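Long-range contacts in putative uncharacterized protein PH1404 (Pyrococcus horikoshii, PDB 3AF6), which probably terminates transcription by zinc-dependent cleavage of the nascent RNA at the exit channel of RNA polymerase: residues Met264-Phe269 / Pro306-Arg311; Gly276-Thr281 / Lys314-His319; Phe218-Ala223 / Lys230-Phe235. One frame throughout, in Å; residues are numbered along the deposited sequence.

Contact 1 (Met264-Phe269 / Pro306-Arg311); sequences MLPYLF and PLYRPR
P266 lies over one face of the Y308 ring. Its CB is 3.8 Å from Y308 CD2, and the two groups meet at a slant. Beside the proline, the backbone N of Y267 comes obliquely to the same ring, 3.9 Å from Y308 CD1. L307 makes the second part of the contact. Its CD1 meets M264 SD at 4.1 Å, and the two side chains cross at about a right angle. The other branch of L307, CD2, approaches Y267 CE1 at 4.3 Å. M264 bends at chi2 and chi3, which carries its CE over one face of the Y267 ring. This is the metallo-beta-lactamase domain. The 264-269 segment comes shortly after the zinc ligands D260 and H261, and the side chain of M264 is about 13 Å from a zinc ion. The 306-311 segment runs from a loop into the first turn of helix 310-319. Further out, Y308 OH hydrogen-bonds to G263 O, which ties the hydroxyl end to the backbone just before M264. Y308 CG sits between the backbone N and the carbonyl carbon, at a chi1 of 39°, and this turns the ring toward P266. F295 of helix 282-301 packs on both L307 and Y308. Q299 OE1 of the same helix accepts a hydrogen bond from L307 N.

Contact 2 (Gly276-Thr281 / Lys314-His319); sequences GPIYTT and KEVIKH
The N-terminal end of strand 278-280 meets the C-terminal end of helix 310-319, with P277 and H319 the nearest residues by CA, 5.3 Å apart. I278 N donates to H319 O at 3.0 Å, with an N-H...O angle of 156°. P277 CA adds a C-H...O contact to that oxygen. This is the end of a beta-alpha-beta crossover: the chain leaves strand 278-280, passes through helices 282-301 and 310-319, and returns as the parallel neighbour 320-322. H319 O thus ties the last helical residue to the strand that the new strand will pair with, I278 itself bonding to I321. Among the side chains, I278 CD1 reaches V316 CG1 at 4.1 Å, and the two cross at a slant. L265 packs on I278 too. The H319 imidazole is turned so that G276 O lies at its edge, near the ring plane, by CD2. F269 and F170 also meet this ring. Its chi1 of -79° sets CG beside the backbone N and lets the ring fold back along its own helix. There ND1 donates to E315 O, 3.0 Å away and close to the ring plane, which helps fix the rotation of the imidazole.

Contact 3 (Phe218-Ala223 / Lys230-Phe235); sequences FGVNVA and KAFPHF
The F218 ring carries P233 on one face and F235 at its edge. P233 CG lies over that face, offset toward the rim, 4.1 Å from the ring centroid and 19° off the normal. P233 CB meets F218 CE1 at 3.7 Å. F235 forms an offset edge-to-face pair with F218: the edge of F218, led by CZ, points at the face of F235. The centroids are 5.6 Å apart and the planes stand at 89°. This is a loop of the metallo-beta-lactamase domain, leaving strand 213-216 and turning back after the short helix 228-231. It runs beside the metal centre, where G219 lies close to the side chains of the zinc ligands D260 and H261. F218 CG lies roughly opposite the backbone N, at a chi1 of -156°, and this carries the ring to the proline. At a third ring, V220 CG2 approaches the edge of F232, 4.3 Å from CD1. The backbones join at A231, the last residue of helix 228-231. N221 N donates to A231 O at 3.0 Å. V220 CA makes a C-H...O contact with that oxygen at 3.5 Å. L268 of helix 267-270 packs on both F218 and F235. A231 CB rests 3.8 Å from N221 O.

From the N terminus, contact 3 comes first. It closes a short loop after strand 213-216 and is complete before the other two open. Contacts 1 and 2 cross: 264-269 and then 276-281 open them, and 306-311 and then 314-319 close them in that order. Helix 282-301 lies in both loops, and helix 310-319 serves both contacts. They touch where P266 CB meets V316 CG2. Contact 1 also touches contact 3, through L307 on F232 and a probable hydrogen bond from M264 N to F218 O. Contacts 2 and 3 do not touch. Contact 1 therefore lies between the loop beside the zinc site and the crossover near the sheet edge.

Contact 1 (Met264-Phe269 / Pro306-Arg311)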
loop_
_atom_site.group_PDB
_atom_site.type_symbol
_atom_site.label_atom_id
_atom_site.label_comp_id
_atom_site.label_asym_id
_atom_site.label_seq_id
_atom_site.Cartn_x
_atom_site.Cartn_y
_atom_site.Cartn_z
ATOM N N MET A 264 8.404 9.365 -2.592
ATOM C CA MET A 264 9.825 9.659 -2.770
ATOM C C MET A 264 10.700 8.416 -2.689
ATOM O O MET A 264 11.906 8.481 -2.934
ATOM C CB MET A 264 10.303 10.666 -1.717
ATOM C CG MET A 264 9.928 12.103 -2.009
ATOM S SD MET A 264 10.756 12.706 -3.486
ATOM C CE MET A 264 12.445 12.716 -2.916
ATOM N N LEU A 265 10.100 7.284 -2.351
ATOM C CA LEU A 265 10.858 6.052 -2.214
ATOM C C LEU A 265 11.787 5.733 -3.395
ATOM O O LEU A 265 12.966 5.457 -3.199
ATOM C CB LEU A 265 9.899 4.895 -1.943
ATOM C CG LEU A 265 10.466 3.510 -1.620
ATOM C CD1 LEU A 265 11.546 3.569 -0.538
ATOM C CD2 LEU A 265 9.311 2.645 -1.165
ATOM N N PRO A 266 11.281 5.781 -4.639
ATOM C CA PRO A 266 12.197 5.469 -5.742
ATOM C C PRO A 266 13.306 6.516 -5.965
ATOM O O PRO A 266 14.380 6.198 -6.484
ATOM C CB PRO A 266 11.255 5.291 -6.931
ATOM C CG PRO A 266 10.102 6.140 -6.584
ATOM C CD PRO A 266 9.899 5.931 -5.123
ATOM N N TYR A 267 13.053 7.750 -5.546
ATOM C CA TYR A 267 14.036 8.824 -5.662
ATOM C C TYR A 267 15.333 8.377 -5.000
ATOM O O TYR A 267 16.436 8.726 -5.430
ATOM C CB TYR A 267 13.528 10.063 -4.933
ATOM C CG TYR A 267 14.395 11.291 -5.080
ATOM C CD1 TYR A 267 14.226 12.156 -6.163
ATOM C CD2 TYR A 267 15.340 11.625 -4.109
ATOM C CE1 TYR A 267 14.964 13.324 -6.274
ATOM C CE2 TYR A 267 16.086 12.794 -4.210
ATOM C CZ TYR A 267 15.888 13.638 -5.295
ATOM O OH TYR A 267 16.611 14.800 -5.415
ATOM N N LEU A 268 15.177 7.596 -3.938
ATOM C CA LEU A 268 16.299 7.095 -3.164
ATOM C C LEU A 268 17.265 6.245 -3.968
ATOM O O LEU A 268 18.473 6.292 -3.735
ATOM C CB LEU A 268 15.770 6.302 -1.972
ATOM C CG LEU A 268 16.018 6.848 -0.565
ATOM C CD1 LEU A 268 16.136 8.375 -0.563
ATOM C CD2 LEU A 268 14.880 6.366 0.335
ATOM N N PHE A 269 16.734 5.469 -4.907
ATOM C CA PHE A 269 17.552 4.598 -5.741
ATOM C C PHE A 269 18.159 5.375 -6.908
ATOM O O PHE A 269 19.282 5.107 -7.329
ATOM C CB PHE A 269 16.703 3.428 -6.251
ATOM C CG PHE A 269 16.286 2.463 -5.171
ATOM C CD1 PHE A 269 17.193 1.556 -4.644
ATOM C CD2 PHE A 269 14.993 2.478 -4.666
ATOM C CE1 PHE A 269 16.821 0.666 -3.621
ATOM C CE2 PHE A 269 14.611 1.592 -3.643
ATOM C CZ PHE A 269 15.533 0.686 -3.124
ATOM N N PRO A 306 10.712 14.439 -14.917
ATOM C CA PRO A 306 10.225 13.554 -13.853
ATOM C C PRO A 306 11.185 13.405 -12.670
ATOM O O PRO A 306 12.396 13.522 -12.841
ATOM C CB PRO A 306 9.986 12.242 -14.600
ATOM C CG PRO A 306 11.073 12.262 -15.646
ATOM C CD PRO A 306 11.022 13.680 -16.142
ATOM N N LEU A 307 10.640 13.155 -11.477
ATOM C CA LEU A 307 11.460 12.987 -10.280
ATOM C C LEU A 307 12.315 11.744 -10.364
ATOM O O LEU A 307 13.354 11.659 -9.730
ATOM C CB LEU A 307 10.595 12.897 -9.024
ATOM C CG LEU A 307 10.123 14.189 -8.352
ATOM C CD1 LEU A 307 9.257 13.826 -7.148
ATOM C CD2 LEU A 307 11.320 15.021 -7.907
ATOM N N TYR A 308 11.857 10.765 -11.124
ATOM C CA TYR A 308 12.615 9.543 -11.295
ATOM C C TYR A 308 12.077 8.793 -12.496
ATOM O O TYR A 308 11.191 9.288 -13.184
ATOM C CB TYR A 308 12.574 8.662 -10.042
ATOM C CG TYR A 308 11.242 8.618 -9.334
ATOM C CD1 TYR A 308 10.968 9.498 -8.298
ATOM C CD2 TYR A 308 10.251 7.709 -9.714
ATOM C CE1 TYR A 308 9.754 9.487 -7.653
ATOM C CE2 TYR A 308 9.015 7.684 -9.069
ATOM C CZ TYR A 308 8.781 8.583 -8.034
ATOM O OH TYR A 308 7.592 8.583 -7.358
ATOM N N ARG A 309 12.610 7.603 -12.738
ATOM C CA ARG A 309 12.226 6.809 -13.894
ATOM C C ARG A 309 11.869 5.367 -13.553
ATOM O O ARG A 309 12.064 4.906 -12.422
ATOM C CB ARG A 309 13.393 6.774 -14.889
ATOM C CG ARG A 309 14.056 8.112 -15.136
ATOM C CD ARG A 309 13.238 8.949 -16.084
ATOM N NE ARG A 309 13.843 10.262 -16.270
ATOM C CZ ARG A 309 13.703 10.989 -17.369
ATOM N NH1 ARG A 309 12.978 10.518 -18.381
ATOM N NH2 ARG A 309 14.288 12.177 -17.459
ATOM N N PRO A 310 11.336 4.636 -14.544
ATOM C CA PRO A 310 10.939 3.235 -14.427
ATOM C C PRO A 310 12.034 2.335 -13.852
ATOM O O PRO A 310 11.742 1.424 -13.087
ATOM C CB PRO A 310 10.590 2.868 -15.862
ATOM C CG PRO A 310 9.951 4.124 -16.357
ATOM C CD PRO A 310 10.847 5.210 -15.815
ATOM N N ARG A 311 13.290 2.571 -14.211
ATOM C CA ARG A 311 14.365 1.723 -13.686
ATOM C C ARG A 311 14.464 1.869 -12.171
ATOM O O ARG A 311 14.836 0.928 -11.467
ATOM C CB ARG A 311 15.714 2.067 -14.342
ATOM C CG ARG A 311 16.051 3.541 -14.332
ATOM C CD ARG A 311 17.283 3.856 -15.169
ATOM N NE ARG A 311 18.527 3.450 -14.515
ATOM C CZ ARG A 311 19.742 3.657 -15.021
ATOM N NH1 ARG A 311 19.881 4.266 -16.196
ATOM N NH2 ARG A 311 20.819 3.256 -14.353
#

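Contact 2 (Gly276-Thr281 / Lys314-His319)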
loop_
_atom_site.group_PDB
_atom_site.type_symbol
_atom_site.label_atom_id
_atom_site.label_comp_id
_atom_site.label_asym_id
_atom_site.label_seq_id
_atom_site.Cartn_x
_atom_site.Cartn_y
_atom_site.Cartn_z
ATOM N N GLY A 276 18.729 -1.250 0.828
ATOM C CA GLY A 276 18.340 -2.198 1.854
ATOM C C GLY A 276 16.924 -2.650 1.540
ATOM O O GLY A 276 16.414 -2.360 0.456
ATOM N N PRO A 277 16.251 -3.342 2.465
ATOM C CA PRO A 277 14.881 -3.833 2.261
ATOM C C PRO A 277 13.735 -2.847 2.494
ATOM O O PRO A 277 13.820 -1.959 3.343
ATOM C CB PRO A 277 14.804 -4.991 3.242
ATOM C CG PRO A 277 15.574 -4.437 4.413
ATOM C CD PRO A 277 16.798 -3.847 3.737
ATOM N N ILE A 278 12.657 -3.018 1.737
ATOM C CA ILE A 278 11.462 -2.194 1.912
ATOM C C ILE A 278 10.343 -3.163 2.275
ATOM O O ILE A 278 9.979 -4.008 1.463
ATOM C CB ILE A 278 11.023 -1.492 0.627
ATOM C CG1 ILE A 278 12.152 -0.627 0.067
ATOM C CG2 ILE A 278 9.792 -0.648 0.918
ATOM C CD1 ILE A 278 11.818 -0.025 -1.291
ATOM N N TYR A 279 9.802 -3.054 3.484
ATOM C CA TYR A 279 8.727 -3.950 3.899
ATOM C C TYR A 279 7.364 -3.310 3.719
ATOM O O TYR A 279 7.178 -2.142 4.044
ATOM C CB TYR A 279 8.899 -4.349 5.356
ATOM C CG TYR A 279 10.175 -5.089 5.622
ATOM C CD1 TYR A 279 11.324 -4.414 6.056
ATOM C CD2 TYR A 279 10.260 -6.459 5.382
ATOM C CE1 TYR A 279 12.527 -5.093 6.240
ATOM C CE2 TYR A 279 11.449 -7.147 5.561
ATOM C CZ TYR A 279 12.577 -6.463 5.986
ATOM O OH TYR A 279 13.748 -7.153 6.138
ATOM N N THR A 280 6.410 -4.086 3.211
ATOM C CA THR A 280 5.055 -3.592 3.001
ATOM C C THR A 280 4.102 -4.766 2.668
ATOM O O THR A 280 4.572 -5.882 2.408
ATOM C CB THR A 280 5.059 -2.542 1.866
ATOM O OG1 THR A 280 3.817 -1.839 1.865
ATOM C CG2 THR A 280 5.260 -3.205 0.519
ATOM N N THR A 281 2.783 -4.544 2.700
ATOM C CA THR A 281 1.850 -5.629 2.361
ATOM C C THR A 281 1.900 -5.782 0.846
ATOM O O THR A 281 2.131 -4.811 0.135
ATOM C CB THR A 281 0.382 -5.342 2.791
ATOM O OG1 THR A 281 -0.134 -4.218 2.070
ATOM C CG2 THR A 281 0.307 -5.059 4.280
ATOM N N LYS A 314 11.717 0.036 -10.773
ATOM C CA LYS A 314 12.088 -1.362 -10.953
ATOM C C LYS A 314 12.947 -1.760 -9.759
ATOM O O LYS A 314 12.910 -2.908 -9.312
ATOM C CB LYS A 314 12.890 -1.538 -12.246
ATOM C CG LYS A 314 13.316 -2.980 -12.576
ATOM C CD LYS A 314 14.504 -2.966 -13.542
ATOM C CE LYS A 314 14.794 -4.329 -14.166
ATOM N NZ LYS A 314 13.826 -4.683 -15.255
ATOM N N GLU A 315 13.720 -0.808 -9.247
ATOM C CA GLU A 315 14.571 -1.058 -8.090
ATOM C C GLU A 315 13.731 -1.249 -6.823
ATOM O O GLU A 315 14.025 -2.116 -6.001
ATOM C CB GLU A 315 15.562 0.096 -7.902
ATOM C CG GLU A 315 16.724 0.061 -8.873
ATOM C CD GLU A 315 17.486 -1.249 -8.789
ATOM O OE1 GLU A 315 17.853 -1.637 -7.664
ATOM O OE2 GLU A 315 17.718 -1.896 -9.838
ATOM N N VAL A 316 12.688 -0.433 -6.675
ATOM C CA VAL A 316 11.795 -0.521 -5.530
ATOM C C VAL A 316 11.302 -1.953 -5.448
ATOM O O VAL A 316 11.368 -2.602 -4.396
ATOM C CB VAL A 316 10.569 0.407 -5.700
ATOM C CG1 VAL A 316 9.500 0.084 -4.652
ATOM C CG2 VAL A 316 11.002 1.855 -5.592
ATOM N N ILE A 317 10.808 -2.442 -6.578
ATOM C CA ILE A 317 10.295 -3.801 -6.669
ATOM C C ILE A 317 11.349 -4.806 -6.237
ATOM O O ILE A 317 11.101 -5.650 -5.379
ATOM C CB ILE A 317 9.860 -4.126 -8.109
ATOM C CG1 ILE A 317 8.629 -3.304 -8.472
ATOM C CG2 ILE A 317 9.572 -5.611 -8.249
ATOM C CD1 ILE A 317 8.254 -3.408 -9.930
ATOM N N LYS A 318 12.529 -4.697 -6.827
ATOM C CA LYS A 318 13.610 -5.614 -6.530
ATOM C C LYS A 318 14.072 -5.587 -5.083
ATOM O O LYS A 318 14.710 -6.527 -4.624
ATOM C CB LYS A 318 14.781 -5.333 -7.478
ATOM C CG LYS A 318 14.474 -5.709 -8.933
ATOM C CD LYS A 318 15.533 -5.227 -9.898
ATOM C CE LYS A 318 16.880 -5.853 -9.591
ATOM N NZ LYS A 318 17.952 -5.327 -10.486
ATOM N N HIS A 319 13.738 -4.520 -4.360
ATOM C CA HIS A 319 14.140 -4.383 -2.956
ATOM C C HIS A 319 13.013 -4.605 -1.940
ATOM O O HIS A 319 13.256 -4.649 -0.732
ATOM C CB HIS A 319 14.744 -3.000 -2.701
ATOM C CG HIS A 319 16.163 -2.862 -3.157
ATOM N ND1 HIS A 319 16.510 -2.718 -4.484
ATOM C CD2 HIS A 319 17.324 -2.834 -2.458
ATOM C CE1 HIS A 319 17.823 -2.605 -4.582
ATOM N NE2 HIS A 319 18.340 -2.675 -3.369
#

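Contact 3 (Phe218-Ala223 / Lys230-Phe235)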
loop_
_atom_site.group_PDB
_atom_site.type_symbol
_atom_site.label_atom_id
_atom_site.label_comp_id
_atom_site.label_asym_id
_atom_site.label_seq_id
_atom_site.Cartn_x
_atom_site.Cartn_y
_atom_site.Cartn_z
ATOM N N PHE A 218 7.943 7.386 3.295
ATOM C CA PHE A 218 8.826 8.343 2.651
ATOM C C PHE A 218 8.016 8.886 1.487
ATOM O O PHE A 218 8.165 8.459 0.336
ATOM C CB PHE A 218 10.084 7.660 2.137
ATOM C CG PHE A 218 11.253 8.593 1.985
ATOM C CD1 PHE A 218 11.800 9.227 3.101
ATOM C CD2 PHE A 218 11.807 8.841 0.735
ATOM C CE1 PHE A 218 12.875 10.092 2.971
ATOM C CE2 PHE A 218 12.890 9.711 0.595
ATOM C CZ PHE A 218 13.424 10.336 1.707
ATOM N N GLY A 219 7.131 9.824 1.809
ATOM C CA GLY A 219 6.281 10.392 0.798
ATOM C C GLY A 219 6.808 11.682 0.223
ATOM O O GLY A 219 7.864 12.205 0.608
ATOM N N VAL A 220 6.038 12.180 -0.731
ATOM C CA VAL A 220 6.315 13.413 -1.425
ATOM C C VAL A 220 5.013 14.186 -1.305
ATOM O O VAL A 220 3.976 13.621 -0.961
ATOM C CB VAL A 220 6.612 13.145 -2.913
ATOM C CG1 VAL A 220 5.446 12.416 -3.544
ATOM C CG2 VAL A 220 6.863 14.452 -3.640
ATOM N N ASN A 221 5.063 15.478 -1.567
ATOM C CA ASN A 221 3.858 16.276 -1.504
ATOM C C ASN A 221 3.642 16.808 -2.918
ATOM O O ASN A 221 4.232 17.817 -3.289
ATOM C CB ASN A 221 4.052 17.415 -0.512
ATOM C CG ASN A 221 2.822 18.269 -0.370
ATOM O OD1 ASN A 221 1.974 18.295 -1.265
ATOM N ND2 ASN A 221 2.719 18.991 0.741
ATOM N N VAL A 222 2.823 16.123 -3.717
ATOM C CA VAL A 222 2.586 16.564 -5.094
ATOM C C VAL A 222 1.980 17.959 -5.119
ATOM O O VAL A 222 2.190 18.730 -6.059
ATOM C CB VAL A 222 1.640 15.603 -5.873
ATOM C CG1 VAL A 222 2.309 14.249 -6.071
ATOM C CG2 VAL A 222 0.313 15.456 -5.137
ATOM N N ALA A 223 1.235 18.283 -4.071
ATOM C CA ALA A 223 0.602 19.589 -3.976
ATOM C C ALA A 223 1.638 20.704 -4.026
ATOM O O ALA A 223 1.283 21.874 -4.152
ATOM C CB ALA A 223 -0.213 19.691 -2.672
ATOM N N LYS A 230 9.548 22.165 0.358
ATOM C CA LYS A 230 8.254 21.930 0.979
ATOM C C LYS A 230 7.671 20.609 0.477
ATOM O O LYS A 230 6.771 20.044 1.100
ATOM C CB LYS A 230 7.292 23.070 0.646
ATOM C CG LYS A 230 6.960 23.992 1.810
ATOM C CD LYS A 230 6.189 23.253 2.907
ATOM C CE LYS A 230 5.870 24.175 4.078
ATOM N NZ LYS A 230 5.316 23.448 5.265
ATOM N N ALA A 231 8.211 20.109 -0.630
ATOM C CA ALA A 231 7.726 18.879 -1.242
ATOM C C ALA A 231 8.406 17.591 -0.816
ATOM O O ALA A 231 7.821 16.509 -0.950
ATOM C CB ALA A 231 7.807 18.995 -2.762
ATOM N N PHE A 232 9.639 17.685 -0.330
ATOM C CA PHE A 232 10.361 16.484 0.067
ATOM C C PHE A 232 10.618 16.371 1.547
ATOM O O PHE A 232 10.610 17.362 2.271
ATOM C CB PHE A 232 11.746 16.408 -0.589
ATOM C CG PHE A 232 11.749 16.574 -2.073
ATOM C CD1 PHE A 232 10.604 16.340 -2.826
ATOM C CD2 PHE A 232 12.930 16.928 -2.725
ATOM C CE1 PHE A 232 10.630 16.452 -4.198
ATOM C CE2 PHE A 232 12.974 17.043 -4.101
ATOM C CZ PHE A 232 11.820 16.805 -4.846
ATOM N N PRO A 233 10.846 15.143 2.015
ATOM C CA PRO A 233 11.141 14.900 3.427
ATOM C C PRO A 233 12.485 15.610 3.652
ATOM O O PRO A 233 13.250 15.810 2.710
ATOM C CB PRO A 233 11.289 13.384 3.486
ATOM C CG PRO A 233 10.307 12.932 2.484
ATOM C CD PRO A 233 10.529 13.884 1.323
ATOM N N HIS A 234 12.776 15.987 4.887
ATOM C CA HIS A 234 14.022 16.678 5.177
ATOM C C HIS A 234 15.302 15.887 4.982
ATOM O O HIS A 234 15.769 15.212 5.897
ATOM C CB HIS A 234 13.996 17.225 6.593
ATOM C CG HIS A 234 13.274 18.520 6.710
ATOM N ND1 HIS A 234 13.841 19.720 6.343
ATOM C CD2 HIS A 234 12.016 18.807 7.116
ATOM C CE1 HIS A 234 12.965 20.691 6.520
ATOM N NE2 HIS A 234 11.849 20.162 6.988
ATOM N N PHE A 235 15.870 15.992 3.784
ATOM C CA PHE A 235 17.135 15.337 3.459
ATOM C C PHE A 235 18.219 16.123 4.171
ATOM O O PHE A 235 19.339 15.640 4.351
ATOM C CB PHE A 235 17.411 15.402 1.956
ATOM C CG PHE A 235 16.783 14.296 1.171
ATOM C CD1 PHE A 235 17.400 13.055 1.084
ATOM C CD2 PHE A 235 15.596 14.504 0.482
ATOM C CE1 PHE A 235 16.844 12.034 0.310
ATOM C CE2 PHE A 235 15.035 13.483 -0.293
ATOM C CZ PHE A 235 15.662 12.254 -0.378
#